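Local atomic coordinates of cortical-lytic enzyme (Bacillus cereus, PDB entry 4S3J), a protein that probably acts as an N-acetylglucosaminidase that degrades partially broken-down cortex peptidoglycan during spore germination, recognising its muramic acid delta-lactam residues. Residues S62-R65 with I66-Y70; I118-S121 with L122-T126; L185-V188 with I189-A193; T194-N197 with K198-N202; S392-N395 with L396-E399. One frame throughout, in Å; residues are numbered along the deposited sequence.

Interaction 1 (S62-R65 with I66-Y70)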
loop_
_atom_site.group_PDB
_atom_site.type_symbol
_atom_site.label_atom_id
_atom_site.label_comp_id
_atom_site.label_asym_id
_atom_site.label_seq_id
_atom_site.Cartn_x
_atom_site.Cartn_y
_atom_site.Cartn_z
ATOM N N SER A 62 -13.187 19.759 0.070
ATOM C CA SER A 62 -14.523 19.997 -0.436
ATOM C C SER A 62 -15.466 19.244 0.470
ATOM O O SER A 62 -15.037 18.340 1.197
ATOM C CB SER A 62 -14.649 19.508 -1.876
ATOM O OG SER A 62 -14.450 18.095 -1.937
ATOM N N LEU A 63 -16.747 19.592 0.445
ATOM C CA LEU A 63 -17.706 18.836 1.228
ATOM C C LEU A 63 -17.758 17.404 0.735
ATOM O O LEU A 63 -17.872 16.483 1.521
ATOM C CB LEU A 63 -19.090 19.479 1.176
ATOM C CG LEU A 63 -19.288 20.773 1.965
ATOM C CD1 LEU A 63 -20.722 21.270 1.770
ATOM C CD2 LEU A 63 -18.993 20.588 3.459
ATOM N N TYR A 64 -17.644 17.218 -0.572
ATOM C CA TYR A 64 -17.599 15.872 -1.123
ATOM C C TYR A 64 -16.446 15.049 -0.511
ATOM O O TYR A 64 -16.654 13.913 -0.059
ATOM C CB TYR A 64 -17.466 15.924 -2.646
ATOM C CG TYR A 64 -17.327 14.550 -3.242
ATOM C CD1 TYR A 64 -18.433 13.735 -3.416
ATOM C CD2 TYR A 64 -16.080 14.058 -3.597
ATOM C CE1 TYR A 64 -18.294 12.461 -3.949
ATOM C CE2 TYR A 64 -15.937 12.805 -4.118
ATOM C CZ TYR A 64 -17.045 12.013 -4.293
ATOM O OH TYR A 64 -16.869 10.753 -4.818
ATOM N N ARG A 65 -15.241 15.611 -0.479
ATOM C CA ARG A 65 -14.090 14.882 0.070
ATOM C C ARG A 65 -14.308 14.543 1.541
ATOM O O ARG A 65 -14.044 13.431 1.986
ATOM C CB ARG A 65 -12.787 15.677 -0.079
ATOM C CG ARG A 65 -11.582 14.947 0.516
ATOM C CD ARG A 65 -10.307 15.791 0.475
ATOM N NE ARG A 65 -9.183 15.145 1.163
ATOM C CZ ARG A 65 -8.360 14.261 0.595
ATOM N NH1 ARG A 65 -8.545 13.911 -0.665
ATOM N NH2 ARG A 65 -7.352 13.722 1.296
ATOM N N ILE A 66 -14.768 15.521 2.309
ATOM C CA ILE A 66 -14.939 15.303 3.734
ATOM C C ILE A 66 -15.991 14.213 4.000
ATOM O O ILE A 66 -15.837 13.397 4.921
ATOM C CB ILE A 66 -15.318 16.636 4.427
ATOM C CG1 ILE A 66 -14.183 17.649 4.259
ATOM C CG2 ILE A 66 -15.678 16.411 5.902
ATOM C CD1 ILE A 66 -14.609 19.094 4.506
ATOM N N SER A 67 -17.062 14.208 3.208
ATOM C CA SER A 67 -18.096 13.181 3.332
ATOM C C SER A 67 -17.523 11.800 2.989
ATOM O O SER A 67 -17.844 10.823 3.659
ATOM C CB SER A 67 -19.308 13.530 2.465
ATOM O OG SER A 67 -19.056 13.446 1.078
ATOM N N GLN A 68 -16.675 11.724 1.973
ATOM C CA GLN A 68 -16.045 10.448 1.642
ATOM C C GLN A 68 -15.142 10.001 2.778
ATOM O O GLN A 68 -15.178 8.849 3.197
ATOM C CB GLN A 68 -15.227 10.529 0.345
ATOM C CG GLN A 68 -16.052 10.619 -0.921
ATOM C CD GLN A 68 -16.925 9.381 -1.130
ATOM O OE1 GLN A 68 -16.445 8.254 -1.045
ATOM N NE2 GLN A 68 -18.212 9.593 -1.377
ATOM N N THR A 69 -14.337 10.922 3.295
ATOM C CA THR A 69 -13.415 10.582 4.348
ATOM C C THR A 69 -14.139 10.008 5.562
ATOM O O THR A 69 -13.732 8.970 6.081
ATOM C CB THR A 69 -12.590 11.815 4.779
ATOM O OG1 THR A 69 -11.722 12.208 3.711
ATOM C CG2 THR A 69 -11.740 11.527 6.033
ATOM N N TYR A 70 -15.215 10.661 6.000
ATOM C CA TYR A 70 -15.867 10.263 7.245
ATOM C C TYR A 70 -17.073 9.352 7.069
ATOM O O TYR A 70 -17.793 9.098 8.019
ATOM C CB TYR A 70 -16.235 11.524 8.051
ATOM C CG TYR A 70 -14.978 12.151 8.610
ATOM C CD1 TYR A 70 -14.339 11.577 9.690
ATOM C CD2 TYR A 70 -14.421 13.287 8.046
ATOM C CE1 TYR A 70 -13.140 12.102 10.196
ATOM C CE2 TYR A 70 -13.231 13.842 8.567
ATOM C CZ TYR A 70 -12.605 13.237 9.636
ATOM O OH TYR A 70 -11.428 13.767 10.148
HETATM O O HOH W 1 -10.990 15.220 3.911
#

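Interaction 2 (I118-S121 with L122-T126)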
loop_
_atom_site.group_PDB
_atom_site.type_symbol
_atom_site.label_atom_id
_atom_site.label_comp_id
_atom_site.label_asym_id
_atom_site.label_seq_id
_atom_site.Cartn_x
_atom_site.Cartn_y
_atom_site.Cartn_z
ATOM N N ILE A 118 16.811 -12.370 9.824
ATOM C CA ILE A 118 16.027 -11.156 9.625
ATOM C C ILE A 118 16.382 -10.147 10.713
ATOM O O ILE A 118 16.504 -10.508 11.883
ATOM C CB ILE A 118 14.515 -11.439 9.668
ATOM C CG1 ILE A 118 14.119 -12.508 8.654
ATOM C CG2 ILE A 118 13.701 -10.163 9.380
ATOM C CD1 ILE A 118 12.706 -13.045 8.868
ATOM N N LYS A 119 16.532 -8.883 10.335
ATOM C CA LYS A 119 16.826 -7.840 11.316
ATOM C C LYS A 119 15.747 -7.760 12.397
ATOM O O LYS A 119 14.549 -7.862 12.125
ATOM C CB LYS A 119 16.960 -6.471 10.640
ATOM C CG LYS A 119 18.220 -6.298 9.793
ATOM C CD LYS A 119 18.244 -4.916 9.160
ATOM C CE LYS A 119 19.303 -4.821 8.078
ATOM N NZ LYS A 119 19.205 -3.540 7.331
ATOM N N GLU A 120 16.196 -7.561 13.629
ATOM C CA GLU A 120 15.288 -7.399 14.753
ATOM C C GLU A 120 14.297 -6.253 14.517
ATOM O O GLU A 120 13.117 -6.380 14.812
ATOM C CB GLU A 120 16.108 -7.134 16.017
ATOM C CG GLU A 120 15.318 -7.037 17.312
ATOM C CD GLU A 120 16.200 -6.630 18.492
ATOM O OE1 GLU A 120 17.421 -6.477 18.304
ATOM O OE2 GLU A 120 15.678 -6.456 19.612
ATOM N N SER A 121 14.770 -5.156 13.928
ATOM C CA SER A 121 13.910 -3.998 13.690
ATOM C C SER A 121 12.767 -4.361 12.742
ATOM O O SER A 121 11.646 -3.882 12.877
ATOM C CB SER A 121 14.750 -2.833 13.136
ATOM O OG SER A 121 15.432 -3.241 11.968
ATOM N N LEU A 122 13.048 -5.258 11.805
ATOM C CA LEU A 122 12.063 -5.676 10.829
ATOM C C LEU A 122 11.034 -6.641 11.429
ATOM O O LEU A 122 9.824 -6.566 11.138
ATOM C CB LEU A 122 12.785 -6.306 9.656
ATOM C CG LEU A 122 12.097 -6.339 8.302
ATOM C CD1 LEU A 122 11.569 -4.966 7.888
ATOM C CD2 LEU A 122 13.080 -6.873 7.254
ATOM N N VAL A 123 11.496 -7.539 12.290
ATOM C CA VAL A 123 10.568 -8.399 13.012
ATOM C C VAL A 123 9.680 -7.547 13.933
ATOM O O VAL A 123 8.473 -7.773 14.040
ATOM C CB VAL A 123 11.313 -9.483 13.805
ATOM C CG1 VAL A 123 10.332 -10.344 14.576
ATOM C CG2 VAL A 123 12.126 -10.349 12.856
ATOM N N ASN A 124 10.250 -6.523 14.565
ATOM C CA ASN A 124 9.434 -5.660 15.414
ATOM C C ASN A 124 8.385 -4.876 14.613
ATOM O O ASN A 124 7.253 -4.720 15.050
ATOM C CB ASN A 124 10.312 -4.678 16.194
ATOM C CG ASN A 124 11.006 -5.324 17.377
ATOM O OD1 ASN A 124 10.565 -6.351 17.884
ATOM N ND2 ASN A 124 12.075 -4.693 17.848
ATOM N N ALA A 125 8.769 -4.392 13.436
ATOM C CA ALA A 125 7.821 -3.689 12.581
ATOM C C ALA A 125 6.688 -4.627 12.166
ATOM O O ALA A 125 5.530 -4.228 12.136
ATOM C CB ALA A 125 8.505 -3.135 11.365
ATOM N N THR A 126 7.022 -5.882 11.876
ATOM C CA THR A 126 6.010 -6.849 11.476
ATOM C C THR A 126 5.002 -7.060 12.611
ATOM O O THR A 126 3.789 -7.101 12.378
ATOM C CB THR A 126 6.654 -8.200 11.094
ATOM O OG1 THR A 126 7.592 -8.009 10.029
ATOM C CG2 THR A 126 5.598 -9.210 10.648
HETATM O O HOH W 2 13.109 -5.792 20.547
#

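Interaction 3 (L185-V188 with I189-A193)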
loop_
_atom_site.group_PDB
_atom_site.type_symbol
_atom_site.label_atom_id
_atom_site.label_comp_id
_atom_site.label_asym_id
_atom_site.label_seq_id
_atom_site.Cartn_x
_atom_site.Cartn_y
_atom_site.Cartn_z
ATOM N N LEU A 185 12.193 -20.256 -16.242
ATOM C CA LEU A 185 11.673 -21.040 -15.124
ATOM C C LEU A 185 10.171 -21.329 -15.275
ATOM O O LEU A 185 9.750 -22.469 -15.125
ATOM C CB LEU A 185 11.950 -20.317 -13.804
ATOM C CG LEU A 185 11.370 -20.877 -12.507
ATOM C CD1 LEU A 185 11.747 -22.341 -12.264
ATOM C CD2 LEU A 185 11.843 -19.992 -11.341
ATOM N N THR A 186 9.358 -20.311 -15.556
ATOM C CA THR A 186 7.928 -20.563 -15.739
ATOM C C THR A 186 7.651 -21.403 -16.983
ATOM O O THR A 186 6.680 -22.131 -17.010
ATOM C CB THR A 186 7.086 -19.243 -15.782
ATOM O OG1 THR A 186 7.857 -18.183 -16.348
ATOM C CG2 THR A 186 6.690 -18.827 -14.383
ATOM N N SER A 187 8.496 -21.343 -18.013
ATOM C CA SER A 187 8.251 -22.193 -19.173
ATOM C C SER A 187 8.354 -23.664 -18.788
ATOM O O SER A 187 7.565 -24.492 -19.254
ATOM C CB SER A 187 9.208 -21.858 -20.312
ATOM O OG SER A 187 8.827 -20.624 -20.916
ATOM N N VAL A 188 9.322 -24.005 -17.942
ATOM C CA VAL A 188 9.429 -25.388 -17.488
ATOM C C VAL A 188 8.193 -25.782 -16.689
ATOM O O VAL A 188 7.537 -26.765 -17.003
ATOM C CB VAL A 188 10.704 -25.628 -16.635
ATOM C CG1 VAL A 188 10.716 -27.045 -16.101
ATOM C CG2 VAL A 188 11.954 -25.375 -17.464
ATOM N N ILE A 189 7.882 -25.007 -15.656
ATOM C CA ILE A 189 6.776 -25.324 -14.749
ATOM C C ILE A 189 5.413 -25.300 -15.431
ATOM O O ILE A 189 4.553 -26.128 -15.126
ATOM C CB ILE A 189 6.772 -24.371 -13.542
ATOM C CG1 ILE A 189 7.995 -24.692 -12.676
ATOM C CG2 ILE A 189 5.498 -24.532 -12.712
ATOM C CD1 ILE A 189 8.210 -23.731 -11.535
ATOM N N LEU A 190 5.212 -24.363 -16.350
ATOM C CA LEU A 190 3.906 -24.235 -16.997
ATOM C C LEU A 190 3.714 -25.223 -18.158
ATOM O O LEU A 190 2.582 -25.411 -18.621
ATOM C CB LEU A 190 3.702 -22.801 -17.491
ATOM C CG LEU A 190 3.660 -21.732 -16.392
ATOM C CD1 LEU A 190 3.508 -20.360 -17.021
ATOM C CD2 LEU A 190 2.541 -21.985 -15.374
ATOM N N ARG A 191 4.792 -25.857 -18.625
ATOM C CA ARG A 191 4.681 -26.730 -19.795
ATOM C C ARG A 191 4.908 -28.213 -19.533
ATOM O O ARG A 191 4.488 -29.034 -20.343
ATOM C CB ARG A 191 5.649 -26.289 -20.896
ATOM C CG ARG A 191 5.357 -24.899 -21.426
ATOM C CD ARG A 191 6.290 -24.510 -22.580
ATOM N NE ARG A 191 5.935 -23.182 -23.063
ATOM C CZ ARG A 191 6.177 -22.714 -24.280
ATOM N NH1 ARG A 191 6.740 -23.481 -25.208
ATOM N NH2 ARG A 191 5.778 -21.492 -24.593
ATOM N N ASP A 192 5.544 -28.572 -18.424
ATOM C CA ASP A 192 5.809 -29.980 -18.141
ATOM C C ASP A 192 4.863 -30.508 -17.071
ATOM O O ASP A 192 4.914 -30.079 -15.920
ATOM C CB ASP A 192 7.258 -30.191 -17.709
ATOM C CG ASP A 192 7.602 -31.645 -17.615
ATOM O OD1 ASP A 192 7.982 -32.224 -18.649
ATOM O OD2 ASP A 192 7.438 -32.218 -16.524
ATOM N N ALA A 193 3.996 -31.444 -17.451
ATOM C CA ALA A 193 2.937 -31.876 -16.558
ATOM C C ALA A 193 3.480 -32.596 -15.323
ATOM O O ALA A 193 2.948 -32.435 -14.221
ATOM C CB ALA A 193 1.957 -32.771 -17.306
#

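Interaction 4 (T194-N197 with K198-N202)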
loop_
_atom_site.group_PDB
_atom_site.type_symbol
_atom_site.label_atom_id
_atom_site.label_comp_id
_atom_site.label_asym_id
_atom_site.label_seq_id
_atom_site.Cartn_x
_atom_site.Cartn_y
_atom_site.Cartn_z
ATOM N N THR A 194 4.529 -33.391 -15.504
ATOM C CA THR A 194 5.101 -34.146 -14.390
ATOM C C THR A 194 5.680 -33.219 -13.317
ATOM O O THR A 194 5.411 -33.399 -12.124
ATOM C CB THR A 194 6.179 -35.101 -14.879
ATOM O OG1 THR A 194 5.583 -36.026 -15.798
ATOM C CG2 THR A 194 6.804 -35.863 -13.713
ATOM N N ILE A 195 6.473 -32.239 -13.737
ATOM C CA ILE A 195 7.037 -31.262 -12.803
ATOM C C ILE A 195 5.933 -30.425 -12.168
ATOM O O ILE A 195 5.952 -30.202 -10.961
ATOM C CB ILE A 195 8.046 -30.349 -13.514
ATOM C CG1 ILE A 195 9.283 -31.159 -13.913
ATOM C CG2 ILE A 195 8.454 -29.170 -12.632
ATOM C CD1 ILE A 195 10.222 -30.441 -14.823
ATOM N N GLN A 196 4.961 -29.990 -12.962
ATOM C CA GLN A 196 3.887 -29.146 -12.433
ATOM C C GLN A 196 3.082 -29.909 -11.378
ATOM O O GLN A 196 2.669 -29.345 -10.377
ATOM C CB GLN A 196 2.974 -28.646 -13.557
ATOM C CG GLN A 196 1.918 -27.676 -13.081
ATOM C CD GLN A 196 1.034 -27.173 -14.205
ATOM O OE1 GLN A 196 -0.179 -27.379 -14.189
ATOM N NE2 GLN A 196 1.628 -26.479 -15.161
ATOM N N ASN A 197 2.862 -31.206 -11.594
ATOM C CA ASN A 197 2.098 -31.989 -10.628
ATOM C C ASN A 197 2.834 -32.095 -9.294
ATOM O O ASN A 197 2.238 -31.945 -8.224
ATOM C CB ASN A 197 1.821 -33.389 -11.189
ATOM C CG ASN A 197 1.082 -34.271 -10.208
ATOM O OD1 ASN A 197 -0.040 -33.968 -9.811
ATOM N ND2 ASN A 197 1.720 -35.364 -9.795
ATOM N N LYS A 198 4.143 -32.311 -9.373
ATOM C CA LYS A 198 4.998 -32.360 -8.190
ATOM C C LYS A 198 5.023 -31.008 -7.488
ATOM O O LYS A 198 4.970 -30.925 -6.264
ATOM C CB LYS A 198 6.423 -32.755 -8.577
ATOM C CG LYS A 198 7.413 -32.767 -7.413
ATOM C CD LYS A 198 8.771 -33.345 -7.819
ATOM C CE LYS A 198 9.805 -33.154 -6.707
ATOM N NZ LYS A 198 11.219 -33.253 -7.196
ATOM N N PHE A 199 5.097 -29.959 -8.293
ATOM C CA PHE A 199 5.110 -28.577 -7.804
ATOM C C PHE A 199 3.866 -28.281 -6.980
ATOM O O PHE A 199 3.964 -27.776 -5.847
ATOM C CB PHE A 199 5.232 -27.625 -9.009
ATOM C CG PHE A 199 5.452 -26.163 -8.659
ATOM C CD1 PHE A 199 6.464 -25.779 -7.789
ATOM C CD2 PHE A 199 4.697 -25.188 -9.267
ATOM C CE1 PHE A 199 6.685 -24.445 -7.498
ATOM C CE2 PHE A 199 4.912 -23.841 -8.981
ATOM C CZ PHE A 199 5.927 -23.481 -8.103
ATOM N N ILE A 200 2.697 -28.581 -7.533
ATOM C CA ILE A 200 1.449 -28.286 -6.831
ATOM C C ILE A 200 1.369 -29.117 -5.550
ATOM O O ILE A 200 0.939 -28.635 -4.514
ATOM C CB ILE A 200 0.216 -28.551 -7.727
ATOM C CG1 ILE A 200 0.238 -27.593 -8.916
ATOM C CG2 ILE A 200 -1.076 -28.392 -6.936
ATOM C CD1 ILE A 200 -0.815 -27.850 -9.950
ATOM N N THR A 201 1.802 -30.370 -5.617
ATOM C CA THR A 201 1.838 -31.208 -4.426
ATOM C C THR A 201 2.708 -30.583 -3.336
ATOM O O THR A 201 2.299 -30.520 -2.175
ATOM C CB THR A 201 2.358 -32.623 -4.773
ATOM O OG1 THR A 201 1.397 -33.274 -5.608
ATOM C CG2 THR A 201 2.557 -33.460 -3.530
ATOM N N ASN A 202 3.886 -30.092 -3.707
ATOM C CA ASN A 202 4.802 -29.492 -2.730
ATOM C C ASN A 202 4.265 -28.185 -2.152
ATOM O O ASN A 202 4.484 -27.876 -0.976
ATOM C CB ASN A 202 6.182 -29.238 -3.347
ATOM C CG ASN A 202 6.983 -30.510 -3.512
ATOM O OD1 ASN A 202 6.863 -31.437 -2.710
ATOM N ND2 ASN A 202 7.801 -30.567 -4.560
#

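Interaction 5 (S392-N395 with L396-E399)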
loop_
_atom_site.group_PDB
_atom_site.type_symbol
_atom_site.label_atom_id
_atom_site.label_comp_id
_atom_site.label_asym_id
_atom_site.label_seq_id
_atom_site.Cartn_x
_atom_site.Cartn_y
_atom_site.Cartn_z
ATOM N N SER A 392 -6.621 10.189 0.391
ATOM C CA SER A 392 -7.148 10.239 -0.971
ATOM C C SER A 392 -7.279 8.855 -1.575
ATOM O O SER A 392 -8.256 8.575 -2.267
ATOM C CB SER A 392 -6.274 11.100 -1.858
ATOM O OG SER A 392 -6.307 12.444 -1.378
ATOM N N LYS A 393 -6.303 8.001 -1.321
ATOM C CA LYS A 393 -6.347 6.630 -1.820
ATOM C C LYS A 393 -7.454 5.809 -1.162
ATOM O O LYS A 393 -8.159 5.058 -1.848
ATOM C CB LYS A 393 -4.996 5.961 -1.608
ATOM C CG LYS A 393 -3.895 6.470 -2.542
ATOM C CD LYS A 393 -4.128 5.992 -3.962
ATOM C CE LYS A 393 -3.098 6.531 -4.960
ATOM N NZ LYS A 393 -1.699 6.100 -4.690
ATOM N N PHE A 394 -7.648 5.973 0.149
ATOM C CA PHE A 394 -8.749 5.299 0.844
ATOM C C PHE A 394 -10.094 5.739 0.238
ATOM O O PHE A 394 -10.985 4.905 0.032
ATOM C CB PHE A 394 -8.740 5.613 2.343
ATOM C CG PHE A 394 -7.607 4.963 3.132
ATOM C CD1 PHE A 394 -6.831 3.910 2.626
ATOM C CD2 PHE A 394 -7.292 5.462 4.402
ATOM C CE1 PHE A 394 -5.827 3.332 3.389
ATOM C CE2 PHE A 394 -6.286 4.899 5.152
ATOM C CZ PHE A 394 -5.535 3.827 4.635
ATOM N N ASN A 395 -10.260 7.036 -0.024
ATOM C CA ASN A 395 -11.508 7.544 -0.615
ATOM C C ASN A 395 -11.715 6.990 -2.036
ATOM O O ASN A 395 -12.844 6.692 -2.442
ATOM C CB ASN A 395 -11.517 9.063 -0.624
ATOM C CG ASN A 395 -11.659 9.651 0.775
ATOM O OD1 ASN A 395 -11.877 8.926 1.760
ATOM N ND2 ASN A 395 -11.509 10.959 0.871
ATOM N N LEU A 396 -10.627 6.832 -2.788
ATOM C CA LEU A 396 -10.719 6.208 -4.109
ATOM C C LEU A 396 -11.231 4.762 -4.007
ATOM O O LEU A 396 -12.071 4.327 -4.815
ATOM C CB LEU A 396 -9.365 6.248 -4.799
ATOM C CG LEU A 396 -9.250 5.530 -6.150
ATOM C CD1 LEU A 396 -10.193 6.182 -7.174
ATOM C CD2 LEU A 396 -7.830 5.553 -6.657
ATOM N N MET A 397 -10.737 4.024 -3.013
ATOM C CA MET A 397 -11.167 2.641 -2.791
ATOM C C MET A 397 -12.663 2.608 -2.533
ATOM O O MET A 397 -13.376 1.759 -3.067
ATOM C CB MET A 397 -10.424 2.016 -1.614
ATOM C CG MET A 397 -8.922 1.822 -1.854
ATOM S SD MET A 397 -8.048 1.369 -0.329
ATOM C CE MET A 397 -8.948 -0.113 0.150
ATOM N N LYS A 398 -13.127 3.541 -1.722
ATOM C CA LYS A 398 -14.551 3.625 -1.409
ATOM C C LYS A 398 -15.378 3.900 -2.658
ATOM O O LYS A 398 -16.403 3.239 -2.890
ATOM C CB LYS A 398 -14.808 4.722 -0.361
ATOM C CG LYS A 398 -14.147 4.452 0.985
ATOM C CD LYS A 398 -14.306 5.616 1.933
ATOM C CE LYS A 398 -13.318 5.534 3.118
ATOM N NZ LYS A 398 -13.625 6.620 4.122
ATOM N N GLU A 399 -14.947 4.878 -3.450
ATOM C CA GLU A 399 -15.677 5.255 -4.650
ATOM C C GLU A 399 -15.757 4.093 -5.627
ATOM O O GLU A 399 -16.800 3.859 -6.228
ATOM C CB GLU A 399 -15.020 6.451 -5.332
ATOM C CG GLU A 399 -15.075 7.748 -4.549
ATOM C CD GLU A 399 -14.179 8.815 -5.154
ATOM O OE1 GLU A 399 -13.129 8.458 -5.728
ATOM O OE2 GLU A 399 -14.508 10.010 -5.057
#

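Interaction 1 (S62-R65 with I66-Y70)
Gln68 folds back over Tyr64, one helical turn before it, and makes a CH-pi contact: Gln68 CG stands 4.0 Å from the centroid of the Tyr64 ring, 23° off the ring normal. A bend at chi2 (-62°) swings the amide toward the phenol end, and its plane lies 28° from that of the ring. A tyrosine suits this place because its ring can carry a methylene while its OH reaches on to bond Glu399.

Hydrogen bonds form the second group. Ser62 is the N-cap of helix 63-70, its OG accepting from Arg65 N at 3.0 Å; a short hydroxyl side chain can turn back in this way to meet a first-turn N-H. Ile66 N bonds Ser62 O at 3.0 Å, opening the backbone ladder. Tyr64 O is gripped twice, by Gln68 N at 3.0 Å and by Ser67 OG at 2.7 Å, so the buried serine hydroxyl is satisfied within its own helix. A water 3.1 Å from Thr69 OG1 also accepts a weak bond from Arg65 NE, whereas the guanidinium's NH1 bonds Ser392 OG.

Apolar groups take another side: Leu63 and Ile66 meet Leu95, and Ile66 also meets Leu77 of helix 74-80. Two helices packed on a two-stranded antiparallel sheet, as here, are characteristic of the beta-alpha-alpha-beta fold of a LysM domain.

Interaction 2 (I118-S121 with L122-T126)
Ile118 lies across both Leu122 and Val123, meeting each at roughly a right angle. Its CG2 does the touching, 4.0 Å from Leu122 CD2 and 3.8 Å from Val123 CG2, and so fits between two neighbouring side chains of the first helical turn. The branch gets there because CG2 stands opposite the backbone N, with CG1 at chi1 -56°. Branched aliphatic chains suit this place, since they pack onward against the barrel: Ile118 also meets Tyr138 and Ile158, Leu122 meets Leu111, and Val123 meets Ile161.

The helix begins just after Lys119, its N-cap residue, whose carbonyl O accepts from Val123 N at 3.1 Å and, weakly, from Leu122 N. Helix 120-129 is the connection between the parallel strands 104-111 and 135-143, a beta-alpha-beta unit of the TIM barrel found in glycosyl hydrolase family 18, and the side carrying Ile118, Leu122 and Val123 is turned to the barrel wall and to the next helix, 155-164.

On the exposed side, Glu120 and Asn124 run alongside each other and point the same way, their carboxylate and amide planes 62° apart. They are joined through a water that donates to Glu120 OE2 at 2.8 Å and accepts from Asn124 ND2 at 3.1 Å. Such polar ends suit a solvent-facing turn. Farther along, Thr126 OG1 donates to Leu122 O at 2.9 Å, while Thr126 N reaches the same oxygen from the other face of its plane.

Interaction 3 (L185-V188 with I189-A193)
Leu185 and Ile189 lie side by side, one turn apart on helix 183-191 of the family 18 TIM-barrel domain, with Leu185 CD1 3.9 Å from Ile189 CD1. This is the tightly packed side. Next to it, Leu190 CD1 comes within 3.9 Å of Thr186 CB, and the leucine continues onto Ala229, Tyr230 and Phe233 of helix 227-240. Branched apolar chains suit these buried positions; Thr186 joins them with its hydroxyl hydrogen-bonded to Ala183 O. Its side chain is about 8 Å from that of Glu220, the probable proton donor.

Toward the helix end and the exposed Arg191, the order loosens. Arg191 N makes two weak bonds, to Ser187 O and to Val188 O, whereas Ile189 N still bonds Leu185 O almost straight, at 175°. The extended Arg191 chain runs past Ser187 O, and its length carries NE to a salt bridge with Asp226; Ser187 OG binds the other oxygen of the same carboxylate.

Asp192 is the first residue to leave helical geometry and is also the N-cap of the next helix, a role suited to a short carboxylate: OD2 accepts from Ile195 N, while its own N bonds Val188 O at 3.0 Å.

Interaction 4 (T194-N197 with K198-N202)
Residues 194-202 form regular alpha-helix, with i to i+4 bonds running from Lys198 N to Thr194 O at 3.2 Å through to Thr201 N and Asn197 O at 3.1 Å. Asn197 O takes a second bond, from Thr201 OG1 at 3.1 Å, and the two donors of Thr201 approach from opposite faces of the carbonyl plane. With OG1 beside the backbone N (chi1 -67°), the hydroxyl is turned toward this oxygen in the preceding turn. Threonine suits the partly exposed position, as a hydroxyl can donate to Asn197 O within the helix and still take a bond from Arg240 NH2.

Gln196 and Ile200 lie side by side and point the same way. Their closest side-chain approach is modest, Gln196 CG to Ile200 CD1 at 4.2 Å, and Ile200 CG1 rests 3.3 Å from Gln196 O. This segment belongs to helix 193-210, which precedes the parallel strand 214-218 in the TIM barrel of the family 18 domain, and the pair joins it to another outer helix, 227-240. Gln196 suits its place: its methylenes lie along Ile200, both residues touching Phe233 of helix 227-240, while its extended chain ends in an amide that bonds Ile189 O through NE2 and Asn236 ND2 through OE1.

Phe199 stands on another side, its CB 3.3 Å from Ile195 O. With chi1 at -172°, its ring leads away from the preceding turn, into a buried place that favours a large apolar group. There it reaches Ile189 of helix 183-191, whereas the extended Lys198 stretches its NZ to Asp146 O.

Interaction 5 (S392-N395 with L396-E399)
Met397 brings its sulfur to the rim of the Phe394 ring, a Met-aromatic contact made edge-on: SD lies 5.4 Å from the ring centroid and 77° off the ring normal, with Phe394 CD1 the nearest ring atom at 4.1 Å. The two side chains run alongside each other in the same direction. Met397 CG stands beside its backbone N (chi1 -67°), which carries the chain past Lys393 O to the ring. A flexible, polarisable thioether suits such a buried edge.

Asn395 and Lys398 form a second pair lying side by side, with Asn395 OD1 3.7 Å from Lys398 NZ. Each polar end has closer partners elsewhere: OD1 accepts from Gln391 NE2, while NZ bonds Asn71, Asn424 and Gln68 O. Several oxygens round one ammonium are a fitting setting for lysine, whose extended chain spans the distance. Glu399 CG comes 3.2 Å from Asn395 O, the carbonyl that also takes Glu399 N at 3.0 Å.

These residues lie on helix 387-400, which leads into strand 404-408 of the family 18 TIM barrel. Apolar chains meet neighbours on two sides of the helix: Phe394 and Met397 both touch Ile405 of that strand, Phe394 also packs on Leu420 and Leu421 of helix 415-424, and Leu396 meets Val302 and Leu306 of helix 299-312.

Farther out, the polar side meets helix 63-70 of a LysM domain, where Asn395 ND2 bonds Thr69 OG1; outside that helix, the buried Ser392 OG bonds Gln366 OE1.

How the interactions relate
The five contacts form two touching pairs and one separate member. Interactions 1 and 5, centres 11 Å apart, meet across the boundary between a LysM domain and the catalytic barrel, where the polar ends come close: Tyr64 OH lies 2.5 Å from Glu399 OE2, and Arg65 NH1 lies 2.8 Å from Ser392 OG. Interactions 3 and 4, on successive helices, have centres 10 Å apart; Ile189 CG2 packs 3.6 Å from Phe199 CD2. Interaction 3 approaches the probable proton donor Glu220, whereas the others lie away from it. The centres of interactions 1 and 3 are about 50 Å apart, on opposite sides of the chain's centre. Interaction 2 touches neither pair, its nearest atoms about 16 Å from interaction 5.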